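Local coordinates for phosphoglycerate dehydrogenase (Lactobacillus plantarum, PDB 3EVT), which probably catalyses the NAD-dependent oxidation of 3-phosphoglycerate to 3-phosphooxypyruvate, the step that opens the phosphorylated route to serine, at residues A[108-113]-A[131-136]. Sequence-based numbering, arbitrary orientation.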
ATOM      1  N   SER A 108     -10.996   1.162  -0.333  1.00 39.80           N
ATOM      2  CA  SER A 108     -12.249   0.876  -0.991  1.00 42.34           C
ATOM      3  C   SER A 108     -13.233   2.022  -0.884  1.00 41.84           C
ATOM      4  O   SER A 108     -13.992   2.227  -1.805  1.00 42.42           O
ATOM      5  CB  SER A 108     -12.881  -0.420  -0.519  1.00 43.53           C
ATOM      6  OG  SER A 108     -13.348  -0.306   0.781  1.00 48.16           O
ATOM      7  N   VAL A 109     -13.173   2.784   0.212  1.00 41.75           N
ATOM      8  CA  VAL A 109     -13.912   4.035   0.362  1.00 40.95           C
ATOM      9  C   VAL A 109     -13.405   5.156  -0.525  1.00 40.33           C
ATOM     10  O   VAL A 109     -14.150   5.564  -1.383  1.00 39.71           O
ATOM     11  CB  VAL A 109     -14.011   4.492   1.821  1.00 41.52           C
ATOM     12  CG1 VAL A 109     -14.395   6.020   1.911  1.00 41.13           C
ATOM     13  CG2 VAL A 109     -15.034   3.606   2.552  1.00 41.85           C
ATOM     14  N   VAL A 110     -12.150   5.610  -0.381  1.00 40.19           N
ATOM     15  CA  VAL A 110     -11.710   6.803  -1.138  1.00 40.72           C
ATOM     16  C   VAL A 110     -11.549   6.563  -2.633  1.00 41.04           C
ATOM     17  O   VAL A 110     -11.678   7.503  -3.420  1.00 41.77           O
ATOM     18  CB  VAL A 110     -10.429   7.505  -0.596  1.00 39.76           C
ATOM     19  CG1 VAL A 110     -10.619   7.888   0.827  1.00 39.13           C
ATOM     20  CG2 VAL A 110      -9.184   6.615  -0.799  1.00 40.12           C
ATOM     21  N   ARG A 111     -11.243   5.327  -3.042  1.00 41.07           N
ATOM     22  CA  ARG A 111     -11.163   5.042  -4.501  1.00 40.22           C
ATOM     23  C   ARG A 111     -12.509   4.676  -5.098  1.00 40.22           C
ATOM     24  O   ARG A 111     -12.620   4.434  -6.316  1.00 39.91           O
ATOM     25  CB  ARG A 111     -10.069   4.015  -4.848  1.00 40.07           C
ATOM     26  CG  ARG A 111      -8.683   4.379  -4.248  1.00 38.98           C
ATOM     27  CD  ARG A 111      -8.241   5.802  -4.683  1.00 34.12           C
ATOM     28  NE  ARG A 111      -8.193   5.946  -6.115  1.00 36.91           N
ATOM     29  CZ  ARG A 111      -8.412   7.103  -6.745  1.00 42.27           C
ATOM     30  NH1 ARG A 111      -8.715   8.204  -6.050  1.00 38.25           N
ATOM     31  NH2 ARG A 111      -8.329   7.161  -8.067  1.00 42.05           N
ATOM     32  N   GLY A 112     -13.550   4.707  -4.258  1.00 40.28           N
ATOM     33  CA  GLY A 112     -14.922   4.630  -4.778  1.00 39.18           C
ATOM     34  C   GLY A 112     -15.518   3.250  -4.982  1.00 40.29           C
ATOM     35  O   GLY A 112     -16.614   3.119  -5.582  1.00 39.74           O
ATOM     36  N   TYR A 113     -14.855   2.204  -4.474  1.00 39.09           N
ATOM     37  CA  TYR A 113     -15.361   0.845  -4.628  1.00 38.41           C
ATOM     38  C   TYR A 113     -16.628   0.656  -3.861  1.00 39.05           C
ATOM     39  O   TYR A 113     -17.568   0.091  -4.385  1.00 40.96           O
ATOM     40  CB  TYR A 113     -14.261  -0.219  -4.334  1.00 38.53           C
ATOM     41  CG  TYR A 113     -13.450  -0.450  -5.611  1.00 39.11           C
ATOM     42  CD1 TYR A 113     -12.343   0.339  -5.907  1.00 38.11           C
ATOM     43  CD2 TYR A 113     -13.883  -1.369  -6.566  1.00 39.80           C
ATOM     44  CE1 TYR A 113     -11.699   0.197  -7.056  1.00 41.06           C
ATOM     45  CE2 TYR A 113     -13.239  -1.526  -7.712  1.00 41.50           C
ATOM     46  CZ  TYR A 113     -12.159  -0.731  -7.978  1.00 43.24           C
ATOM     47  OH  TYR A 113     -11.506  -0.893  -9.177  1.00 42.45           O
ATOM     48  N   THR A 131     -16.953  12.219  -4.840  1.00 53.83           N
ATOM     49  CA  THR A 131     -15.642  12.499  -5.381  1.00 53.49           C
ATOM     50  C   THR A 131     -14.620  11.557  -4.738  1.00 52.34           C
ATOM     51  O   THR A 131     -14.518  11.499  -3.522  1.00 52.71           O
ATOM     52  CB  THR A 131     -15.230  13.924  -5.001  1.00 54.21           C
ATOM     53  OG1 THR A 131     -16.201  14.832  -5.525  1.00 56.55           O
ATOM     54  CG2 THR A 131     -13.814  14.286  -5.537  1.00 55.13           C
ATOM     55  N   THR A 132     -13.872  10.834  -5.557  1.00 50.88           N
ATOM     56  CA  THR A 132     -12.757  10.030  -5.090  1.00 49.66           C
ATOM     57  C   THR A 132     -11.616  10.897  -4.555  1.00 49.27           C
ATOM     58  O   THR A 132     -11.492  12.098  -4.885  1.00 49.93           O
ATOM     59  CB  THR A 132     -12.160   9.188  -6.242  1.00 49.74           C
ATOM     60  OG1 THR A 132     -11.987  10.001  -7.408  1.00 49.37           O
ATOM     61  CG2 THR A 132     -13.034   7.996  -6.588  1.00 49.34           C
ATOM     62  N   SER A 133     -10.741  10.279  -3.773  1.00 47.61           N
ATOM     63  CA  SER A 133      -9.548  10.959  -3.291  1.00 45.82           C
ATOM     64  C   SER A 133      -8.482   9.875  -3.131  1.00 44.25           C
ATOM     65  O   SER A 133      -8.767   8.694  -3.359  1.00 42.67           O
ATOM     66  CB  SER A 133      -9.881  11.700  -1.977  1.00 46.11           C
ATOM     67  OG  SER A 133     -10.456  10.812  -0.997  1.00 47.95           O
ATOM     68  N   THR A 134      -7.256  10.253  -2.787  1.00 42.94           N
ATOM     69  CA  THR A 134      -6.186   9.277  -2.643  1.00 43.12           C
ATOM     70  C   THR A 134      -5.733   9.228  -1.182  1.00 43.41           C
ATOM     71  O   THR A 134      -5.893  10.231  -0.457  1.00 42.42           O
ATOM     72  CB  THR A 134      -4.943   9.637  -3.531  1.00 43.52           C
ATOM     73  OG1 THR A 134      -4.505  10.936  -3.206  1.00 42.43           O
ATOM     74  CG2 THR A 134      -5.270   9.599  -5.058  1.00 45.32           C
ATOM     75  N   LEU A 135      -5.158   8.106  -0.758  1.00 42.47           N
ATOM     76  CA  LEU A 135      -4.453   8.078   0.520  1.00 43.66           C
ATOM     77  C   LEU A 135      -3.223   9.004   0.535  1.00 44.29           C
ATOM     78  O   LEU A 135      -2.929   9.675   1.538  1.00 43.51           O
ATOM     79  CB  LEU A 135      -4.040   6.647   0.889  1.00 43.24           C
ATOM     80  CG  LEU A 135      -5.225   5.657   1.037  1.00 41.03           C
ATOM     81  CD1 LEU A 135      -4.746   4.335   1.543  1.00 42.29           C
ATOM     82  CD2 LEU A 135      -6.249   6.203   1.938  1.00 37.33           C
ATOM     83  N   THR A 136      -2.504   9.040  -0.582  1.00 44.29           N
ATOM     84  CA  THR A 136      -1.304   9.860  -0.632  1.00 44.58           C
ATOM     85  C   THR A 136      -1.680  11.292  -0.235  1.00 45.07           C
ATOM     86  O   THR A 136      -2.682  11.843  -0.692  1.00 44.65           O
ATOM     87  CB  THR A 136      -0.589   9.802  -1.976  1.00 44.54           C
ATOM     88  OG1 THR A 136       0.670  10.502  -1.883  1.00 44.28           O
ATOM     89  CG2 THR A 136      -1.453  10.390  -3.093  1.00 44.67           C
TER
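Val-110 packs against the backbone and hydroxymethyl group of Ser-133: its CB is 3.3 Å from Ser-133 OG, CG1 also borders that hydroxyl, and CG2 turns to Ser-133 O. CG2 is placed between the backbone N and the carbonyl carbon, from where it also meets Leu-135 CD2 at 4.0 Å, the two side chains crossing at about a right angle. Two hydrogen bonds hold the extended Ser-133 by both of its peptide groups. Its N-H reaches Val-110 O, 3.0 Å from Ser-133 N and nearly straight at 162°. Its carbonyl faces the same segment, and Arg-111 NH1 donates to Ser-133 O over 2.7 Å. The oxygen sits almost in the guanidinium plane, yet the donor stands above the carbonyl plane, 68° out of it. Bends at chi2 and chi3 fold the arginine back to this carbonyl although its CB starts out pointing away; Thr-134 CG2 covers one guanidinium face, 3.8 Å from NH1. Arg-111 NE is bound to Ser-101 OG of the second subunit, which further fixes the group, and Glu-100 of the second subunit accepts bonds from the N-H groups of Leu-135 and Thr-136. Gly-112, with positive phi, ends the helix in a Schellman motif and is also the N-cap of the next one; Thr-132 CG2 packs against this turn, 3.6 Å from Arg-111 O. The contact thus joins the C-terminal end of helix 93-110, just before helix 113-120, to the loop that leads into strand 139-143 of the Rossmann-type sheet. Leu-135 also touches Met-106 and Leu-107 of helix 93-110, and both Val-110 and Leu-135 rest on Phe-194 of strand 194-197.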